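PDB 6FKK: MIP07328p, which probably acts as a chemorepellent axon guidance cue that binds semaphorin receptors, this piece being its extracellular sema domain and plexin repeat. Local coordinates for residues A[204-209]-A[229-234]; A[249-254]-A[362-367]. One frame throughout, in Å; residues are numbered along the deposited sequence.

Contact 1: A[204-209]-A[229-234]; sequences NGYVLF and VARVCK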
ATOM      1  N   ASN A 204     -12.434   1.597 -11.617  1.00 57.33           N
ATOM      2  CA  ASN A 204     -13.734   2.051 -12.119  1.00 61.60           C
ATOM      3  C   ASN A 204     -13.652   3.430 -12.773  1.00 74.20           C
ATOM      4  O   ASN A 204     -14.459   4.322 -12.504  1.00 88.74           O
ATOM      5  CB  ASN A 204     -14.779   2.044 -10.999  1.00 68.19           C
ATOM      6  CG  ASN A 204     -15.140   0.644 -10.546  1.00 91.00           C
ATOM      7  OD1 ASN A 204     -15.024  -0.316 -11.307  1.00107.26           O
ATOM      8  ND2 ASN A 204     -15.589   0.522  -9.301  1.00 90.45           N
ATOM      9  N   GLY A 205     -12.671   3.599 -13.651  1.00 40.09           N
ATOM     10  CA  GLY A 205     -12.511   4.861 -14.337  1.00 63.16           C
ATOM     11  C   GLY A 205     -11.854   5.954 -13.525  1.00 57.43           C
ATOM     12  O   GLY A 205     -11.645   7.053 -14.052  1.00 48.38           O
ATOM     13  N   TYR A 206     -11.527   5.692 -12.263  1.00 51.85           N
ATOM     14  CA  TYR A 206     -10.793   6.624 -11.423  1.00 42.38           C
ATOM     15  C   TYR A 206      -9.376   6.112 -11.192  1.00 44.05           C
ATOM     16  O   TYR A 206      -9.054   4.948 -11.451  1.00 36.43           O
ATOM     17  CB  TYR A 206     -11.489   6.827 -10.069  1.00 45.63           C
ATOM     18  CG  TYR A 206     -12.919   7.305 -10.149  1.00 54.89           C
ATOM     19  CD1 TYR A 206     -13.212   8.648 -10.340  1.00 43.87           C
ATOM     20  CD2 TYR A 206     -13.978   6.415 -10.011  1.00 36.35           C
ATOM     21  CE1 TYR A 206     -14.520   9.091 -10.407  1.00 65.82           C
ATOM     22  CE2 TYR A 206     -15.292   6.848 -10.078  1.00 51.08           C
ATOM     23  CZ  TYR A 206     -15.555   8.187 -10.277  1.00 61.74           C
ATOM     24  OH  TYR A 206     -16.857   8.630 -10.345  1.00 62.50           O
ATOM     25  N   VAL A 207      -8.527   7.007 -10.700  1.00 47.84           N
ATOM     26  CA  VAL A 207      -7.232   6.650 -10.139  1.00 46.65           C
ATOM     27  C   VAL A 207      -7.204   7.183  -8.717  1.00 39.43           C
ATOM     28  O   VAL A 207      -7.335   8.393  -8.499  1.00 54.14           O
ATOM     29  CB  VAL A 207      -6.062   7.208 -10.963  1.00 36.10           C
ATOM     30  CG1 VAL A 207      -4.742   6.856 -10.300  1.00 35.63           C
ATOM     31  CG2 VAL A 207      -6.103   6.658 -12.378  1.00 38.38           C
ATOM     32  N   LEU A 208      -7.060   6.281  -7.752  1.00 54.00           N
ATOM     33  CA  LEU A 208      -7.065   6.630  -6.341  1.00 31.73           C
ATOM     34  C   LEU A 208      -5.634   6.750  -5.834  1.00 37.73           C
ATOM     35  O   LEU A 208      -4.778   5.928  -6.165  1.00 37.73           O
ATOM     36  CB  LEU A 208      -7.822   5.577  -5.529  1.00 31.06           C
ATOM     37  CG  LEU A 208      -9.240   5.242  -6.001  1.00 41.71           C
ATOM     38  CD1 LEU A 208      -9.727   3.958  -5.354  1.00 39.74           C
ATOM     39  CD2 LEU A 208     -10.194   6.384  -5.699  1.00 45.44           C
ATOM     40  N   PHE A 209      -5.380   7.784  -5.035  1.00 31.29           N
ATOM     41  CA  PHE A 209      -4.083   8.002  -4.413  1.00 33.97           C
ATOM     42  C   PHE A 209      -4.240   8.007  -2.900  1.00 43.68           C
ATOM     43  O   PHE A 209      -5.207   8.563  -2.370  1.00 54.63           O
ATOM     44  CB  PHE A 209      -3.453   9.322  -4.875  1.00 32.14           C
ATOM     45  CG  PHE A 209      -3.156   9.371  -6.345  1.00 53.06           C
ATOM     46  CD1 PHE A 209      -4.129   9.769  -7.246  1.00 47.03           C
ATOM     47  CD2 PHE A 209      -1.904   9.022  -6.825  1.00 40.53           C
ATOM     48  CE1 PHE A 209      -3.862   9.815  -8.599  1.00 44.09           C
ATOM     49  CE2 PHE A 209      -1.631   9.065  -8.177  1.00 40.26           C
ATOM     50  CZ  PHE A 209      -2.611   9.462  -9.066  1.00 56.46           C
ATOM     51  N   VAL A 229      -7.453   9.760   1.098  1.00 42.34           N
ATOM     52  CA  VAL A 229      -7.595   9.115  -0.200  1.00 30.07           C
ATOM     53  C   VAL A 229      -8.102  10.167  -1.176  1.00 37.65           C
ATOM     54  O   VAL A 229      -9.068  10.880  -0.884  1.00 52.60           O
ATOM     55  CB  VAL A 229      -8.531   7.891  -0.151  1.00 40.10           C
ATOM     56  CG1 VAL A 229      -9.889   8.251   0.443  1.00 35.74           C
ATOM     57  CG2 VAL A 229      -8.693   7.292  -1.540  1.00 29.75           C
ATOM     58  N   ALA A 230      -7.429  10.288  -2.316  1.00 39.90           N
ATOM     59  CA  ALA A 230      -7.802  11.244  -3.344  1.00 31.81           C
ATOM     60  C   ALA A 230      -8.040  10.509  -4.654  1.00 33.22           C
ATOM     61  O   ALA A 230      -7.532   9.405  -4.868  1.00 43.54           O
ATOM     62  CB  ALA A 230      -6.726  12.323  -3.523  1.00 37.56           C
ATOM     63  N   ARG A 231      -8.826  11.126  -5.534  1.00 43.73           N
ATOM     64  CA  ARG A 231      -9.174  10.497  -6.800  1.00 52.53           C
ATOM     65  C   ARG A 231      -9.178  11.534  -7.913  1.00 51.34           C
ATOM     66  O   ARG A 231      -9.340  12.734  -7.680  1.00 64.94           O
ATOM     67  CB  ARG A 231     -10.538   9.794  -6.733  1.00 50.25           C
ATOM     68  CG  ARG A 231     -11.734  10.682  -7.031  1.00 48.94           C
ATOM     69  CD  ARG A 231     -13.020   9.879  -6.962  1.00 59.55           C
ATOM     70  NE  ARG A 231     -14.185  10.660  -7.367  1.00 65.43           N
ATOM     71  CZ  ARG A 231     -15.431  10.197  -7.351  1.00 65.68           C
ATOM     72  NH1 ARG A 231     -15.669   8.957  -6.946  1.00 65.52           N
ATOM     73  NH2 ARG A 231     -16.436  10.970  -7.736  1.00 72.92           N
ATOM     74  N   VAL A 232      -8.981  11.043  -9.137  1.00 38.73           N
ATOM     75  CA  VAL A 232      -9.057  11.850 -10.347  1.00 45.08           C
ATOM     76  C   VAL A 232      -9.760  11.031 -11.420  1.00 44.34           C
ATOM     77  O   VAL A 232      -9.662   9.801 -11.452  1.00 50.34           O
ATOM     78  CB  VAL A 232      -7.664  12.303 -10.841  1.00 37.32           C
ATOM     79  CG1 VAL A 232      -7.054  13.314  -9.887  1.00 36.98           C
ATOM     80  CG2 VAL A 232      -6.745  11.103 -11.008  1.00 37.16           C
ATOM     81  N   CYS A 233     -10.485  11.720 -12.299  1.00 38.81           N
ATOM     82  CA  CYS A 233     -11.088  11.065 -13.452  1.00 40.02           C
ATOM     83  C   CYS A 233     -10.028  10.854 -14.524  1.00 45.95           C
ATOM     84  O   CYS A 233      -9.254  11.766 -14.829  1.00 55.60           O
ATOM     85  CB  CYS A 233     -12.243  11.895 -14.014  1.00 67.16           C
ATOM     86  SG  CYS A 233     -13.723  11.993 -12.975  1.00 58.71           S
ATOM     87  N   LYS A 234      -9.992   9.650 -15.095  1.00 54.16           N
ATOM     88  CA  LYS A 234      -9.001   9.373 -16.128  1.00 42.93           C
ATOM     89  C   LYS A 234      -9.310  10.123 -17.418  1.00 54.72           C
ATOM     90  O   LYS A 234      -8.388  10.518 -18.139  1.00 70.40           O
ATOM     91  CB  LYS A 234      -8.918   7.868 -16.388  1.00 43.15           C
ATOM     92  CG  LYS A 234      -8.514   7.052 -15.169  1.00 41.27           C
ATOM     93  CD  LYS A 234      -8.206   5.605 -15.528  1.00 41.86           C
ATOM     94  CE  LYS A 234      -9.435   4.879 -16.045  1.00 56.34           C
ATOM     95  NZ  LYS A 234      -9.211   3.411 -16.172  1.00 55.59           N
TER
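The guanidinium of Arg231 lies flat over one face of the Tyr206 ring, centres 4.0 Å apart and planes only 12° from parallel. Arg231 CZ stands 3.4 Å from Tyr206 CE1, while NH1 sits above the ring, displaced toward its rim. At the ring's edge, near its plane, is the carbonyl O of Val232; Cys233 SG approaches obliquely, 4.0 Å from Tyr206 CE1, in a sulfur-aromatic contact. The Phe209 ring is met edge-on by Val232 CG2, 4.0 Å from CE1. Arg231 CG is set between backbone N and carbonyl carbon (chi1 87°), and the chain then runs extended to NE, so that it lies alongside the tyrosine and points the same way. Its NH2 also makes a weak hydrogen bond to the Gly341 carbonyl. An alanine in place of Arg231 takes the guanidinium off this face of Tyr206, and the ring would probably be freer to turn. Beside the stack, Leu208 CD2 packs 3.6 Å from Arg231 CB. Between the strands, Val207 pairs with Val232 and Phe209 with Ala230 as antiparallel hydrogen-bonded pairs; Phe209 N reaches Ala230 O at 2.7 Å. The ladder ends with Lys234 N bound to Gly205 O at 3.3 Å, and the lysine's aliphatic chain crosses Val207, CG 3.7 Å from Val207 CG2, before NZ forms salt bridges with Glu202 and Asp159. This hairpin supplies the two middle strands of a four-stranded propeller blade, flanked by strands 196-203 and 251-259. Helix 306-312 packs against the Tyr206 and Arg231 side through Leu310, near the Cys233-Cys343 disulfide, whereas strand 161-165 meets Val207 and Phe209 through Tyr163.

Contact 2: A[249-254]-A[362-367]; sequences SFLKAR and PLMEEA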
ATOM      1  N   SER A 249     -11.262  17.322 -11.583  1.00 56.37           N
ATOM      2  CA  SER A 249     -11.917  16.225 -10.884  1.00 40.51           C
ATOM      3  C   SER A 249     -11.144  15.787  -9.645  1.00 41.39           C
ATOM      4  O   SER A 249     -11.340  14.662  -9.174  1.00 64.90           O
ATOM      5  CB  SER A 249     -12.099  15.028 -11.819  1.00 72.61           C
ATOM      6  OG  SER A 249     -10.843  14.528 -12.241  1.00 40.30           O
ATOM      7  N   PHE A 250     -10.269  16.634  -9.109  1.00 51.59           N
ATOM      8  CA  PHE A 250      -9.475  16.260  -7.946  1.00 50.78           C
ATOM      9  C   PHE A 250     -10.293  16.452  -6.677  1.00 57.03           C
ATOM     10  O   PHE A 250     -10.678  17.578  -6.340  1.00 74.95           O
ATOM     11  CB  PHE A 250      -8.186  17.077  -7.880  1.00 46.60           C
ATOM     12  CG  PHE A 250      -7.304  16.721  -6.713  1.00 49.68           C
ATOM     13  CD1 PHE A 250      -6.422  15.655  -6.794  1.00 49.39           C
ATOM     14  CD2 PHE A 250      -7.355  17.450  -5.537  1.00 61.26           C
ATOM     15  CE1 PHE A 250      -5.609  15.324  -5.724  1.00 35.59           C
ATOM     16  CE2 PHE A 250      -6.545  17.124  -4.463  1.00 49.35           C
ATOM     17  CZ  PHE A 250      -5.670  16.059  -4.559  1.00 35.67           C
ATOM     18  N   LEU A 251     -10.555  15.351  -5.975  1.00 47.15           N
ATOM     19  CA  LEU A 251     -11.215  15.367  -4.680  1.00 35.83           C
ATOM     20  C   LEU A 251     -10.446  14.460  -3.732  1.00 58.42           C
ATOM     21  O   LEU A 251      -9.751  13.535  -4.159  1.00 59.31           O
ATOM     22  CB  LEU A 251     -12.673  14.905  -4.778  1.00 36.10           C
ATOM     23  CG  LEU A 251     -13.614  15.750  -5.634  1.00 45.80           C
ATOM     24  CD1 LEU A 251     -14.972  15.080  -5.745  1.00 44.00           C
ATOM     25  CD2 LEU A 251     -13.751  17.139  -5.040  1.00 56.72           C
ATOM     26  N   LYS A 252     -10.571  14.732  -2.434  1.00 42.47           N
ATOM     27  CA  LYS A 252      -9.933  13.901  -1.423  1.00 35.05           C
ATOM     28  C   LYS A 252     -10.818  13.821  -0.188  1.00 49.91           C
ATOM     29  O   LYS A 252     -11.624  14.714   0.086  1.00 61.44           O
ATOM     30  CB  LYS A 252      -8.543  14.422  -1.038  1.00 35.23           C
ATOM     31  CG  LYS A 252      -8.519  15.829  -0.467  1.00 34.83           C
ATOM     32  CD  LYS A 252      -7.095  16.239  -0.120  1.00 48.09           C
ATOM     33  CE  LYS A 252      -7.031  17.651   0.440  1.00 54.42           C
ATOM     34  NZ  LYS A 252      -5.633  18.055   0.760  1.00 36.98           N
ATOM     35  N   ALA A 253     -10.651  12.732   0.556  1.00 48.17           N
ATOM     36  CA  ALA A 253     -11.387  12.501   1.788  1.00 48.47           C
ATOM     37  C   ALA A 253     -10.441  11.915   2.822  1.00 45.01           C
ATOM     38  O   ALA A 253      -9.454  11.258   2.479  1.00 39.79           O
ATOM     39  CB  ALA A 253     -12.579  11.562   1.568  1.00 36.51           C
ATOM     40  N   ARG A 254     -10.745  12.163   4.091  1.00 36.42           N
ATOM     41  CA  ARG A 254      -9.929  11.634   5.173  1.00 37.25           C
ATOM     42  C   ARG A 254     -10.247  10.163   5.403  1.00 45.13           C
ATOM     43  O   ARG A 254     -11.398   9.734   5.287  1.00 42.92           O
ATOM     44  CB  ARG A 254     -10.161  12.425   6.459  1.00 34.46           C
ATOM     45  CG  ARG A 254      -9.315  11.946   7.626  1.00 34.51           C
ATOM     46  CD  ARG A 254      -9.680  12.651   8.918  1.00 51.11           C
ATOM     47  NE  ARG A 254      -8.864  12.174  10.031  1.00 49.66           N
ATOM     48  CZ  ARG A 254      -9.012  12.571  11.290  1.00 57.50           C
ATOM     49  NH1 ARG A 254      -9.947  13.458  11.602  1.00 57.36           N
ATOM     50  NH2 ARG A 254      -8.223  12.081  12.238  1.00 75.33           N
ATOM     51  N   PRO A 362     -11.643  20.973  -2.395  1.00 65.41           N
ATOM     52  CA  PRO A 362     -11.229  19.618  -2.774  1.00 48.56           C
ATOM     53  C   PRO A 362     -11.400  18.591  -1.668  1.00 54.58           C
ATOM     54  O   PRO A 362     -11.228  17.393  -1.930  1.00 49.65           O
ATOM     55  CB  PRO A 362      -9.749  19.802  -3.122  1.00 46.48           C
ATOM     56  CG  PRO A 362      -9.306  20.869  -2.178  1.00 47.35           C
ATOM     57  CD  PRO A 362     -10.491  21.798  -1.985  1.00 53.81           C
ATOM     58  N   LEU A 363     -11.734  19.012  -0.452  1.00 61.10           N
ATOM     59  CA  LEU A 363     -11.826  18.118   0.693  1.00 47.57           C
ATOM     60  C   LEU A 363     -13.286  17.837   1.019  1.00 50.03           C
ATOM     61  O   LEU A 363     -14.085  18.767   1.170  1.00 63.10           O
ATOM     62  CB  LEU A 363     -11.119  18.722   1.907  1.00 39.09           C
ATOM     63  CG  LEU A 363     -11.155  17.890   3.187  1.00 43.50           C
ATOM     64  CD1 LEU A 363     -10.555  16.519   2.943  1.00 36.74           C
ATOM     65  CD2 LEU A 363     -10.417  18.612   4.299  1.00 54.04           C
ATOM     66  N   MET A 364     -13.626  16.556   1.128  1.00 43.86           N
ATOM     67  CA  MET A 364     -14.987  16.153   1.440  1.00 43.12           C
ATOM     68  C   MET A 364     -15.234  16.217   2.943  1.00 43.80           C
ATOM     69  O   MET A 364     -14.325  16.018   3.754  1.00 58.81           O
ATOM     70  CB  MET A 364     -15.259  14.740   0.922  1.00 38.31           C
ATOM     71  CG  MET A 364     -14.923  14.543  -0.549  1.00 36.57           C
ATOM     72  SD  MET A 364     -15.868  15.622  -1.641  1.00 59.04           S
ATOM     73  CE  MET A 364     -17.535  15.076  -1.287  1.00 60.22           C
ATOM     74  N   GLU A 365     -16.488  16.497   3.308  1.00 48.57           N
ATOM     75  CA  GLU A 365     -16.830  16.693   4.713  1.00 52.28           C
ATOM     76  C   GLU A 365     -16.659  15.405   5.511  1.00 61.68           C
ATOM     77  O   GLU A 365     -16.009  15.393   6.563  1.00 63.84           O
ATOM     78  CB  GLU A 365     -18.264  17.214   4.834  1.00 55.92           C
ATOM     79  CG  GLU A 365     -18.742  17.418   6.267  1.00 75.40           C
ATOM     80  CD  GLU A 365     -18.057  18.583   6.960  1.00 96.83           C
ATOM     81  OE1 GLU A 365     -17.481  19.443   6.259  1.00107.43           O
ATOM     82  OE2 GLU A 365     -18.096  18.639   8.208  1.00 95.02           O
ATOM     83  N   GLU A 366     -17.232  14.311   5.023  1.00 56.01           N
ATOM     84  CA  GLU A 366     -17.232  13.054   5.754  1.00 53.07           C
ATOM     85  C   GLU A 366     -15.954  12.267   5.497  1.00 40.21           C
ATOM     86  O   GLU A 366     -15.353  12.347   4.422  1.00 49.16           O
ATOM     87  CB  GLU A 366     -18.449  12.208   5.373  1.00 84.26           C
ATOM     88  CG  GLU A 366     -19.778  12.827   5.780  1.00113.36           C
ATOM     89  CD  GLU A 366     -19.873  13.072   7.276  1.00126.62           C
ATOM     90  OE1 GLU A 366     -19.354  12.242   8.053  1.00122.73           O
ATOM     91  OE2 GLU A 366     -20.462  14.099   7.674  1.00132.80           O
ATOM     92  N   ALA A 367     -15.546  11.505   6.504  1.00 44.15           N
ATOM     93  CA  ALA A 367     -14.387  10.634   6.404  1.00 35.52           C
ATOM     94  C   ALA A 367     -14.820   9.224   6.016  1.00 34.72           C
ATOM     95  O   ALA A 367     -15.983   8.840   6.164  1.00 48.18           O
ATOM     96  CB  ALA A 367     -13.616  10.606   7.724  1.00 35.82           C
TER
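A blade of the sema-domain beta-propeller receives a returning loop here, as Pro362, Leu363 and Met364 run beside Leu251, Lys252 and Ala253 at the start of the blade's last strand. The loop follows helix 352-360, within an insertion between strands 298-305 and 377-380 of the next blade that probably corresponds to the extrusion of semaphorins. The two chains head in similar directions, 27° apart, and the hydrogen bonds follow the pattern of a single parallel bridge centred on Lys252 and Leu363. Lys252 N donates to Pro362 O at 2.8 Å, and Lys252 O accepts from Met364 N at 2.9 Å. The backbone of Lys252 is thus gripped on this side, while Leu251 and Ala253 bond to strand 225-233 on the other. Phe250 swings its ring from a CG trans to the backbone N (chi1 -179°), and Pro362 CB meets the ring edge near its plane, 4.1 Å from Phe250 CD2. Leu363 CD1 comes 4.0 Å from Lys252 CG, and the rest of that lysine extends to a salt bridge with Glu213, NZ also bonding to the carbonyls of Lys190 and Gln191. A bend at chi2 (-60°) brings Met364 SD to 4.2 Å from Leu251 CD1, while Met364 CB lies 4.2 Å from Ala253 CB; Phe317 also touches this methionine. Arg254 NH2 forms a salt bridge with Asp268, and the side chain also makes a cation-pi contact with Tyr226. An N-acetylglucosamine of an attached glycan touches both Arg254 and Ala367, and between these two residues Arg254 CB and Ala367 CB lie 4.1 Å apart.

From the N terminus, contact 1 pairs 204-209 with 229-234 at the end of a hairpin away from its turn and closes a loop of 19 residues inside one propeller blade. The chain then turns back into 249-254, the start of that blade's outer strand, and contact 2 closes a far longer excursion, through the first three strands of the next blade and the helical insertion, at 362-367. The closures follow in series, neither nesting nor crossing, yet meet, centres about 12 Å apart, because strands 225-233 and 251-259 are sheet neighbours. Val229 O probably bonds to Ala253 N, and Cys233 N to Ser249 OG. Together the contacts tie the blade's middle strands, outer strand and the next blade's insertion.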